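Local coordinates for cytochrome C7 (Desulfuromonas acetoxidans, PDB 1HH5), which carries electrons through three covalently bound c-type hemes, passing them from a dehydrogenase to ferredoxin in sulfate respiration, at residues A[3-8]-A[12-17]; A[52-55]-A[59-62]. One frame throughout, in Å; residues are numbered along the deposited sequence.

Interaction 1 of 2, residues A[3-8]-A[12-17]. With HEC (heme c), chain B.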
ATOM      1  N   VAL A   3      -8.278  -4.861  -5.871  1.00 26.22           N
ATOM      2  CA  VAL A   3      -6.864  -5.201  -5.952  1.00 25.14           C
ATOM      3  C   VAL A   3      -6.193  -4.292  -6.970  1.00 24.10           C
ATOM      4  O   VAL A   3      -6.716  -4.083  -8.063  1.00 23.14           O
ATOM      5  CB  VAL A   3      -6.653  -6.661  -6.391  1.00 25.76           C
ATOM      6  CG1 VAL A   3      -5.169  -6.999  -6.352  1.00 26.06           C
ATOM      7  CG2 VAL A   3      -7.440  -7.596  -5.491  1.00 25.90           C
ATOM      8  N   VAL A   4      -5.036  -3.751  -6.599  1.00 22.63           N
ATOM      9  CA  VAL A   4      -4.289  -2.863  -7.478  1.00 21.77           C
ATOM     10  C   VAL A   4      -2.860  -3.356  -7.608  1.00 21.70           C
ATOM     11  O   VAL A   4      -2.224  -3.692  -6.613  1.00 21.92           O
ATOM     12  CB  VAL A   4      -4.241  -1.426  -6.920  1.00 21.84           C
ATOM     13  CG1 VAL A   4      -3.446  -0.534  -7.855  1.00 21.77           C
ATOM     14  CG2 VAL A   4      -5.654  -0.890  -6.738  1.00 22.76           C
ATOM     15  N   THR A   5      -2.361  -3.392  -8.837  0.50 20.98           N
ATOM     16  CA  THR A   5      -1.000  -3.839  -9.088  0.50 20.61           C
ATOM     17  C   THR A   5      -0.163  -2.705  -9.653  0.50 20.62           C
ATOM     18  O   THR A   5      -0.565  -2.036 -10.602  0.50 20.72           O
ATOM     19  CB  THR A   5      -0.970  -5.022 -10.077  0.50 20.33           C
ATOM     20  OG1 THR A   5      -1.591  -6.163  -9.473  0.50 19.40           O
ATOM     21  CG2 THR A   5       0.464  -5.372 -10.448  0.50 19.83           C
ATOM     22  N   TYR A   6       1.002  -2.485  -9.056  1.00 21.03           N
ATOM     23  CA  TYR A   6       1.890  -1.441  -9.511  1.00 21.45           C
ATOM     24  C   TYR A   6       3.066  -2.108 -10.210  1.00 23.38           C
ATOM     25  O   TYR A   6       4.019  -2.551  -9.563  1.00 23.31           O
ATOM     26  CB  TYR A   6       2.373  -0.604  -8.326  1.00 19.73           C
ATOM     27  CG  TYR A   6       1.254   0.004  -7.510  1.00 18.35           C
ATOM     28  CD1 TYR A   6       0.637   1.185  -7.915  1.00 17.04           C
ATOM     29  CD2 TYR A   6       0.808  -0.601  -6.331  1.00 17.06           C
ATOM     30  CE1 TYR A   6      -0.396   1.755  -7.171  1.00 17.16           C
ATOM     31  CE2 TYR A   6      -0.224  -0.037  -5.578  1.00 16.04           C
ATOM     32  CZ  TYR A   6      -0.820   1.142  -6.005  1.00 16.15           C
ATOM     33  OH  TYR A   6      -1.827   1.723  -5.261  1.00 16.07           O
ATOM     34  N   GLU A   7       2.975  -2.197 -11.535  1.00 24.22           N
ATOM     35  CA  GLU A   7       4.020  -2.800 -12.350  1.00 25.59           C
ATOM     36  C   GLU A   7       5.222  -1.866 -12.331  1.00 25.46           C
ATOM     37  O   GLU A   7       5.077  -0.662 -12.531  1.00 25.38           O
ATOM     38  CB  GLU A   7       3.515  -2.996 -13.788  1.00 27.64           C
ATOM     39  CG  GLU A   7       4.609  -3.182 -14.853  1.00 31.42           C
ATOM     40  CD  GLU A   7       5.165  -4.601 -14.938  1.00 33.22           C
ATOM     41  OE1 GLU A   7       4.413  -5.521 -15.330  1.00 35.00           O
ATOM     42  OE2 GLU A   7       6.359  -4.794 -14.623  1.00 34.68           O
ATOM     43  N   ASN A   8       6.401  -2.420 -12.069  1.00 24.95           N
ATOM     44  CA  ASN A   8       7.620  -1.621 -12.025  1.00 25.40           C
ATOM     45  C   ASN A   8       8.857  -2.496 -12.203  1.00 26.05           C
ATOM     46  O   ASN A   8       8.773  -3.723 -12.149  1.00 26.79           O
ATOM     47  CB  ASN A   8       7.692  -0.844 -10.701  1.00 24.93           C
ATOM     48  CG  ASN A   8       7.881  -1.748  -9.502  1.00 23.63           C
ATOM     49  OD1 ASN A   8       9.004  -2.110  -9.158  1.00 24.47           O
ATOM     50  ND2 ASN A   8       6.778  -2.128  -8.866  1.00 23.01           N
ATOM     51  N   ASN A  12       6.817  -6.085  -9.537  1.00 18.44           N
ATOM     52  CA  ASN A  12       5.431  -5.674  -9.316  1.00 17.91           C
ATOM     53  C   ASN A  12       4.947  -5.758  -7.867  1.00 16.72           C
ATOM     54  O   ASN A  12       5.226  -6.725  -7.156  1.00 16.72           O
ATOM     55  CB  ASN A  12       4.498  -6.504 -10.201  1.00 19.13           C
ATOM     56  CG  ASN A  12       4.661  -6.192 -11.678  1.00 20.51           C
ATOM     57  OD1 ASN A  12       5.601  -5.508 -12.083  1.00 20.95           O
ATOM     58  ND2 ASN A  12       3.743  -6.700 -12.491  1.00 21.44           N
ATOM     59  N   VAL A  13       4.216  -4.733  -7.442  1.00 15.23           N
ATOM     60  CA  VAL A  13       3.658  -4.680  -6.100  1.00 14.88           C
ATOM     61  C   VAL A  13       2.144  -4.870  -6.184  1.00 15.45           C
ATOM     62  O   VAL A  13       1.462  -4.162  -6.927  1.00 15.95           O
ATOM     63  CB  VAL A  13       3.939  -3.315  -5.415  1.00 14.48           C
ATOM     64  CG1 VAL A  13       3.428  -3.335  -3.986  1.00 13.36           C
ATOM     65  CG2 VAL A  13       5.423  -3.013  -5.446  1.00 13.74           C
ATOM     66  N   THR A  14       1.626  -5.831  -5.428  0.50 15.39           N
ATOM     67  CA  THR A  14       0.193  -6.095  -5.417  0.50 15.95           C
ATOM     68  C   THR A  14      -0.438  -5.489  -4.169  0.50 15.04           C
ATOM     69  O   THR A  14      -0.136  -5.902  -3.050  0.50 14.23           O
ATOM     70  CB  THR A  14      -0.102  -7.609  -5.435  0.50 16.61           C
ATOM     71  OG1 THR A  14       0.405  -8.179  -6.646  0.50 19.09           O
ATOM     72  CG2 THR A  14      -1.597  -7.862  -5.352  0.50 17.68           C
ATOM     73  N   PHE A  15      -1.307  -4.504  -4.370  1.00 14.23           N
ATOM     74  CA  PHE A  15      -1.984  -3.843  -3.260  1.00 14.14           C
ATOM     75  C   PHE A  15      -3.422  -4.323  -3.167  1.00 13.95           C
ATOM     76  O   PHE A  15      -4.274  -3.930  -3.968  1.00 14.51           O
ATOM     77  CB  PHE A  15      -1.970  -2.324  -3.448  1.00 12.81           C
ATOM     78  CG  PHE A  15      -2.738  -1.570  -2.396  1.00 12.14           C
ATOM     79  CD1 PHE A  15      -2.591  -1.875  -1.047  1.00 11.78           C
ATOM     80  CD2 PHE A  15      -3.582  -0.527  -2.756  1.00 10.60           C
ATOM     81  CE1 PHE A  15      -3.271  -1.148  -0.072  1.00 10.77           C
ATOM     82  CE2 PHE A  15      -4.263   0.204  -1.794  1.00 10.95           C
ATOM     83  CZ  PHE A  15      -4.110  -0.110  -0.447  1.00 11.91           C
ATOM     84  N   ASP A  16      -3.687  -5.179  -2.184  1.00 13.67           N
ATOM     85  CA  ASP A  16      -5.022  -5.713  -1.974  1.00 13.44           C
ATOM     86  C   ASP A  16      -5.798  -4.683  -1.165  1.00 13.03           C
ATOM     87  O   ASP A  16      -5.802  -4.697   0.068  1.00 12.86           O
ATOM     88  CB  ASP A  16      -4.938  -7.048  -1.229  1.00 14.10           C
ATOM     89  CG  ASP A  16      -6.248  -7.805  -1.244  1.00 15.09           C
ATOM     90  OD1 ASP A  16      -7.309  -7.168  -1.403  1.00 14.94           O
ATOM     91  OD2 ASP A  16      -6.213  -9.042  -1.091  1.00 16.49           O
ATOM     92  N   HIS A  17      -6.433  -3.772  -1.890  1.00 13.31           N
ATOM     93  CA  HIS A  17      -7.207  -2.688  -1.304  1.00 12.93           C
ATOM     94  C   HIS A  17      -8.317  -3.194  -0.394  1.00 14.25           C
ATOM     95  O   HIS A  17      -8.520  -2.667   0.700  1.00 12.78           O
ATOM     96  CB  HIS A  17      -7.789  -1.834  -2.427  1.00 12.96           C
ATOM     97  CG  HIS A  17      -8.496  -0.604  -1.955  1.00 13.77           C
ATOM     98  ND1 HIS A  17      -9.864  -0.448  -1.967  1.00 14.81           N
ATOM     99  CD2 HIS A  17      -7.998   0.566  -1.482  1.00 13.41           C
ATOM    100  CE1 HIS A  17     -10.147   0.784  -1.515  1.00 14.79           C
ATOM    101  NE2 HIS A  17      -9.050   1.444  -1.206  1.00 13.96           N
TER
HETATM  102 FE   HEC B  69      -9.001   3.299  -0.462  1.00 14.74          FE
HETATM  103  CHA HEC B  69      -8.176   4.421  -3.610  1.00 15.69           C
HETATM  104  CHB HEC B  69     -12.318   3.873  -1.135  1.00 16.04           C
HETATM  105  CHC HEC B  69      -9.867   1.822   2.514  1.00 12.92           C
HETATM  106  CHD HEC B  69      -5.724   3.141   0.351  1.00 12.98           C
HETATM  107  NA  HEC B  69     -10.006   4.017  -2.013  1.00 16.32           N
HETATM  108  C1A HEC B  69      -9.511   4.461  -3.229  1.00 17.79           C
HETATM  109  C2A HEC B  69     -10.562   5.042  -4.043  1.00 19.60           C
HETATM  110  C3A HEC B  69     -11.722   4.884  -3.352  1.00 18.72           C
HETATM  111  C4A HEC B  69     -11.383   4.229  -2.105  1.00 17.67           C
HETATM  112  CMA HEC B  69     -13.112   5.361  -3.788  1.00 20.24           C
HETATM  113  CAA HEC B  69     -10.369   5.836  -5.337  1.00 23.01           C
HETATM  114  CBA HEC B  69     -11.252   5.505  -6.535  1.00 27.23           C
HETATM  115  CGA HEC B  69     -10.886   4.193  -7.201  1.00 29.19           C
HETATM  116  O1A HEC B  69     -10.937   3.141  -6.530  1.00 30.23           O
HETATM  117  O2A HEC B  69     -10.551   4.216  -8.406  1.00 30.43           O
HETATM  118  NB  HEC B  69     -10.700   2.948   0.490  1.00 14.80           N
HETATM  119  C1B HEC B  69     -12.004   3.302   0.084  1.00 15.06           C
HETATM  120  C2B HEC B  69     -12.993   2.865   1.035  1.00 14.72           C
HETATM  121  C3B HEC B  69     -12.320   2.183   2.003  1.00 14.23           C
HETATM  122  C4B HEC B  69     -10.894   2.276   1.696  1.00 13.50           C
HETATM  123  CMB HEC B  69     -14.483   3.217   1.031  1.00 15.54           C
HETATM  124  CAB HEC B  69     -12.954   1.447   3.171  1.00 14.53           C
HETATM  125  CBB HEC B  69     -13.801   0.251   2.738  1.00 15.87           C
HETATM  126  NC  HEC B  69      -8.003   2.672   1.123  1.00 12.72           N
HETATM  127  C1C HEC B  69      -8.500   2.048   2.256  1.00 13.57           C
HETATM  128  C2C HEC B  69      -7.431   1.746   3.181  1.00 12.52           C
HETATM  129  C3C HEC B  69      -6.277   2.224   2.604  1.00 12.89           C
HETATM  130  C4C HEC B  69      -6.641   2.748   1.311  1.00 12.04           C
HETATM  131  CMC HEC B  69      -7.588   1.073   4.542  1.00 13.50           C
HETATM  132  CAC HEC B  69      -4.861   2.229   3.187  1.00 12.42           C
HETATM  133  CBC HEC B  69      -4.301   0.826   3.410  1.00 11.55           C
HETATM  134  ND  HEC B  69      -7.322   3.647  -1.442  1.00 13.97           N
HETATM  135  C1D HEC B  69      -6.028   3.541  -0.949  1.00 13.35           C
HETATM  136  C2D HEC B  69      -5.051   3.839  -1.977  1.00 14.19           C
HETATM  137  C3D HEC B  69      -5.733   4.163  -3.097  1.00 14.33           C
HETATM  138  C4D HEC B  69      -7.148   4.049  -2.759  1.00 14.54           C
HETATM  139  CMD HEC B  69      -3.534   3.749  -1.874  1.00 12.68           C
HETATM  140  CAD HEC B  69      -5.129   4.426  -4.472  1.00 15.42           C
HETATM  141  CBD HEC B  69      -5.128   3.134  -5.285  1.00 15.79           C
HETATM  142  CGD HEC B  69      -4.601   3.330  -6.697  1.00 17.98           C
HETATM  143  O1D HEC B  69      -3.366   3.393  -6.882  1.00 18.34           O
HETATM  144  O2D HEC B  69      -5.432   3.431  -7.622  1.00 18.82           O
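Tyr6 and Phe15 lie side by side on the heme-facing side of two paired strands and point the same way. Tyr6 CE2 rests 3.6 Å from Phe15 CB. Val4 CG1 sits over one face of the Tyr6 ring, near its rim. The Tyr6 hydroxyl goes on to donate a hydrogen bond to O1D of the heme propionate, OH to O1D 2.8 Å. Phe15 has CG anti to its backbone N (chi1 176°), and this carries the ring out to the heme, where CE2 meets the methyl carbon CMD at 3.6 Å. His17 follows directly and binds the iron through NE2 at 2.0 Å; His30 is the other axial ligand. His20 packs edge-to-face with Phe15.

The two strands, 3-6 and 13-16, form an antiparallel beta hairpin. Val4 with Phe15 and Tyr6 with Val13 are its hydrogen-bonded pairs. Tyr6 O takes two donors from opposite faces of its carbonyl plane, Val13 N and the side-chain ND2 of Asn8. Asn8 and Val13 also touch another heme of the protein, and Val13, Thr14 and Phe15 touch the third.

The other side of the hairpin is looser and more exposed. Val3, Thr5 and Thr14 stand there, and both threonines adopt two conformers. Asp16 turns its carboxylate to the backbone N of Ala19 and caps the helix that follows. Near the turn, Asn12 OD1 accepts from Asn8 N at 3.2 Å. The approach of Asn12 ND2 to Glu7 OE1 is doubtful, because two acceptors, Glu7 OE2 and Asn12 OD1, fall too close together.

Interaction 2 of 2, residues A[52-55]-A[59-62]. With HEC (heme c), chain C.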
ATOM      1  N   CYS A  52       3.323   2.792   7.633  1.00 15.10           N
ATOM      2  CA  CYS A  52       2.359   2.046   8.433  1.00 15.36           C
ATOM      3  C   CYS A  52       2.817   0.617   8.709  1.00 15.65           C
ATOM      4  O   CYS A  52       2.578   0.079   9.792  1.00 15.87           O
ATOM      5  CB  CYS A  52       0.997   1.995   7.743  1.00 15.69           C
ATOM      6  SG  CYS A  52      -0.195   0.967   8.652  1.00 14.12           S
ATOM      7  N   HIS A  53       3.463  -0.002   7.724  1.00 15.42           N
ATOM      8  CA  HIS A  53       3.940  -1.373   7.872  1.00 16.74           C
ATOM      9  C   HIS A  53       4.927  -1.552   9.025  1.00 18.68           C
ATOM     10  O   HIS A  53       5.068  -2.644   9.562  1.00 18.44           O
ATOM     11  CB  HIS A  53       4.576  -1.855   6.563  1.00 13.65           C
ATOM     12  CG  HIS A  53       3.585  -2.123   5.470  1.00 10.66           C
ATOM     13  ND1 HIS A  53       3.928  -2.506   4.192  1.00  9.42           N
ATOM     14  CD2 HIS A  53       2.230  -2.069   5.484  1.00 10.16           C
ATOM     15  CE1 HIS A  53       2.801  -2.667   3.486  1.00  8.80           C
ATOM     16  NE2 HIS A  53       1.735  -2.415   4.218  1.00  9.86           N
ATOM     17  N   LYS A  54       5.606  -0.481   9.410  1.00 21.96           N
ATOM     18  CA  LYS A  54       6.566  -0.556  10.510  1.00 25.53           C
ATOM     19  C   LYS A  54       5.925  -0.911  11.856  1.00 27.10           C
ATOM     20  O   LYS A  54       6.629  -1.207  12.824  1.00 27.51           O
ATOM     21  CB  LYS A  54       7.287   0.778  10.657  1.00 26.88           C
ATOM     22  CG  LYS A  54       8.193   1.145   9.507  1.00 28.49           C
ATOM     23  CD  LYS A  54       8.517   2.625   9.556  1.00 30.58           C
ATOM     24  CE  LYS A  54       8.875   3.080  10.969  1.00 31.71           C
ATOM     25  NZ  LYS A  54      10.039   2.334  11.513  1.00 33.44           N
ATOM     26  N   SER A  55       4.597  -0.884  11.913  0.50 27.76           N
ATOM     27  CA  SER A  55       3.889  -1.193  13.151  0.50 28.70           C
ATOM     28  C   SER A  55       3.186  -2.549  13.150  0.50 29.33           C
ATOM     29  O   SER A  55       2.659  -2.974  14.178  0.50 29.71           O
ATOM     30  CB  SER A  55       2.869  -0.092  13.457  0.50 28.69           C
ATOM     31  OG  SER A  55       1.935   0.049  12.402  0.50 28.05           O
ATOM     32  N   PRO A  59       4.852  -5.741   5.194  1.00 19.99           N
ATOM     33  CA  PRO A  59       6.218  -5.801   4.675  1.00 19.16           C
ATOM     34  C   PRO A  59       6.976  -4.485   4.669  1.00 18.87           C
ATOM     35  O   PRO A  59       6.475  -3.456   4.212  1.00 17.61           O
ATOM     36  CB  PRO A  59       6.018  -6.359   3.270  1.00 19.75           C
ATOM     37  CG  PRO A  59       4.730  -5.732   2.867  1.00 19.67           C
ATOM     38  CD  PRO A  59       3.876  -5.919   4.110  1.00 19.78           C
ATOM     39  N   THR A  60       8.199  -4.539   5.181  1.00 18.32           N
ATOM     40  CA  THR A  60       9.068  -3.382   5.218  1.00 18.95           C
ATOM     41  C   THR A  60      10.313  -3.698   4.391  1.00 19.23           C
ATOM     42  O   THR A  60      10.983  -2.796   3.901  1.00 19.41           O
ATOM     43  CB  THR A  60       9.444  -3.010   6.674  1.00 19.34           C
ATOM     44  OG1 THR A  60       9.706  -4.199   7.428  1.00 20.08           O
ATOM     45  CG2 THR A  60       8.304  -2.246   7.330  1.00 21.01           C
ATOM     46  N   LYS A  61      10.607  -4.988   4.225  1.00 19.20           N
ATOM     47  CA  LYS A  61      11.749  -5.421   3.423  1.00 18.91           C
ATOM     48  C   LYS A  61      11.357  -5.314   1.950  1.00 17.89           C
ATOM     49  O   LYS A  61      10.207  -5.565   1.591  1.00 18.29           O
ATOM     50  CB  LYS A  61      12.113  -6.870   3.757  1.00 20.36           C
ATOM     51  CG  LYS A  61      12.563  -7.062   5.197  1.00 21.99           C
ATOM     52  CD  LYS A  61      12.388  -8.495   5.671  1.00 24.60           C
ATOM     53  CE  LYS A  61      13.307  -9.457   4.961  1.00 26.13           C
ATOM     54  NZ  LYS A  61      13.258 -10.794   5.626  1.00 27.58           N
ATOM     55  N   CYS A  62      12.316  -4.955   1.101  1.00 16.43           N
ATOM     56  CA  CYS A  62      12.070  -4.790  -0.332  1.00 15.23           C
ATOM     57  C   CYS A  62      11.265  -5.909  -0.976  1.00 15.15           C
ATOM     58  O   CYS A  62      10.316  -5.648  -1.712  1.00 14.25           O
ATOM     59  CB  CYS A  62      13.388  -4.665  -1.092  1.00 15.89           C
ATOM     60  SG  CYS A  62      14.526  -3.429  -0.416  1.00 15.29           S
TER
HETATM   61 FE   HEC C  70      -0.127  -2.781   3.638  1.00 12.06          FE
HETATM   62  CHA HEC C  70       0.055  -6.081   4.519  1.00 13.46           C
HETATM   63  CHB HEC C  70       1.081  -3.581   0.480  1.00 11.06           C
HETATM   64  CHC HEC C  70      -0.369   0.478   2.713  1.00  9.56           C
HETATM   65  CHD HEC C  70      -1.239  -1.968   6.770  1.00 11.76           C
HETATM   66  NA  HEC C  70       0.433  -4.439   2.714  1.00 11.83           N
HETATM   67  C1A HEC C  70       0.480  -5.724   3.245  1.00 13.31           C
HETATM   68  C2A HEC C  70       1.097  -6.639   2.296  1.00 14.51           C
HETATM   69  C3A HEC C  70       1.388  -5.950   1.165  1.00 13.16           C
HETATM   70  C4A HEC C  70       0.944  -4.597   1.408  1.00 12.11           C
HETATM   71  CMA HEC C  70       2.113  -6.465  -0.080  1.00 12.86           C
HETATM   72  CAA HEC C  70       1.501  -8.044   2.625  1.00 18.01           C
HETATM   73  CBA HEC C  70       0.677  -9.174   2.030  1.00 23.63           C
HETATM   74  CGA HEC C  70      -0.804  -9.023   2.281  1.00 25.79           C
HETATM   75  O1A HEC C  70      -1.494  -8.413   1.435  1.00 28.74           O
HETATM   76  O2A HEC C  70      -1.276  -9.509   3.331  1.00 29.40           O
HETATM   77  NB  HEC C  70       0.273  -1.792   1.976  1.00  9.66           N
HETATM   78  C1B HEC C  70       0.769  -2.252   0.762  1.00 10.60           C
HETATM   79  C2B HEC C  70       0.897  -1.178  -0.195  1.00  9.09           C
HETATM   80  C3B HEC C  70       0.428  -0.065   0.401  1.00  8.72           C
HETATM   81  C4B HEC C  70       0.061  -0.441   1.755  1.00 10.22           C
HETATM   82  CMB HEC C  70       1.611  -1.266  -1.535  1.00  9.62           C
HETATM   83  CAB HEC C  70       0.296   1.345  -0.172  1.00  8.63           C
HETATM   84  CBB HEC C  70      -0.499   1.419  -1.472  1.00  8.03           C
HETATM   85  NC  HEC C  70      -0.599  -1.086   4.563  1.00 10.44           N
HETATM   86  C1C HEC C  70      -0.633   0.176   4.039  1.00 10.97           C
HETATM   87  C2C HEC C  70      -1.026   1.148   5.051  1.00 10.41           C
HETATM   88  C3C HEC C  70      -1.265   0.466   6.212  1.00 11.24           C
HETATM   89  C4C HEC C  70      -1.011  -0.921   5.892  1.00 11.46           C
HETATM   90  CMC HEC C  70      -1.090   2.645   4.837  1.00 11.70           C
HETATM   91  CAC HEC C  70      -1.697   0.961   7.597  1.00 11.94           C
HETATM   92  CBC HEC C  70      -2.423   2.299   7.691  1.00 11.90           C
HETATM   93  ND  HEC C  70      -0.524  -3.779   5.262  1.00 11.86           N
HETATM   94  C1D HEC C  70      -1.064  -3.308   6.448  1.00 12.51           C
HETATM   95  C2D HEC C  70      -1.375  -4.405   7.352  1.00 14.22           C
HETATM   96  C3D HEC C  70      -0.889  -5.507   6.773  1.00 15.31           C
HETATM   97  C4D HEC C  70      -0.410  -5.158   5.462  1.00 14.06           C
HETATM   98  CMD HEC C  70      -2.127  -4.382   8.688  1.00 14.38           C
HETATM   99  CAD HEC C  70      -0.719  -6.799   7.538  1.00 19.76           C
HETATM  100  CBD HEC C  70      -1.713  -7.880   7.230  1.00 23.51           C
HETATM  101  CGD HEC C  70      -1.824  -8.874   8.362  1.00 26.61           C
HETATM  102  O1D HEC C  70      -0.775  -9.221   8.942  1.00 28.44           O
HETATM  103  O2D HEC C  70      -2.955  -9.307   8.669  1.00 28.49           O
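His53 and Pro59 meet at the imidazole ring in two ways. His53 ND1 donates a hydrogen bond to the carbonyl oxygen of Pro59, 2.7 Å from ND1 to O. The bond is bent, with an angle of 144° at the hydrogen, and the oxygen lies somewhat out of the ring plane. The proline ring provides the second contact. Its CD sits over one face of the imidazole, 3.7 Å from the ring centroid, in a CH-pi interaction. The same CD reaches C2A of the heme at 3.4 Å, which puts Pro59 CD in the corner between the imidazole and the porphyrin.

His53 CG is anti to the carbonyl carbon (chi1 -72°). This turns the ring toward the 59-62 segment and the iron, so that NE2 reaches the metal and ND1 reaches Pro59 O. NE2 binds the iron at 2.0 Å, and His20 is the axial ligand from the other side. With both ring nitrogens held, the rotation of the imidazole should be fixed. The hydrogen bond would probably also make the histidine a somewhat stronger donor to the iron. An alanine in place of Pro59 could keep the carbonyl bond but is likely to leave the imidazole face and the nearby heme edge without their cover.

Thr60 CG2 lies 3.8 Å from His53 CB and also touches Lys54. In Cys52 the sulfur is trans to N, which swings SG out to the heme, where it forms the thioether to CAC. Cys52 and His53 are the final two residues of the CXXCH heme-binding motif. They lie in helix 50-53, and the loop carrying Pro59 and Thr60 returns past them before helix 62-65, where Cys62 is bonded to the next heme.

Interaction 1 comes first along the chain and closes before interaction 2 opens. Their centres are about 15 Å apart and their nearest atoms about 7 Å, so they do not touch. Interaction 1 is the N-terminal hairpin of strands 3-6 and 13-16. Interaction 2 joins helix 50-53 to the loop before helix 62-65. They share no helix or strand. The heme bound by His53 connects them, since Val13, Thr14 and Phe15 of interaction 1 also line its pocket. Helix 17-24 does so too: it carries His17, and also His20, the second ligand of that heme. Each contact holds a histidine ligand of a different heme, consistent with electron transfer among closely spaced hemes.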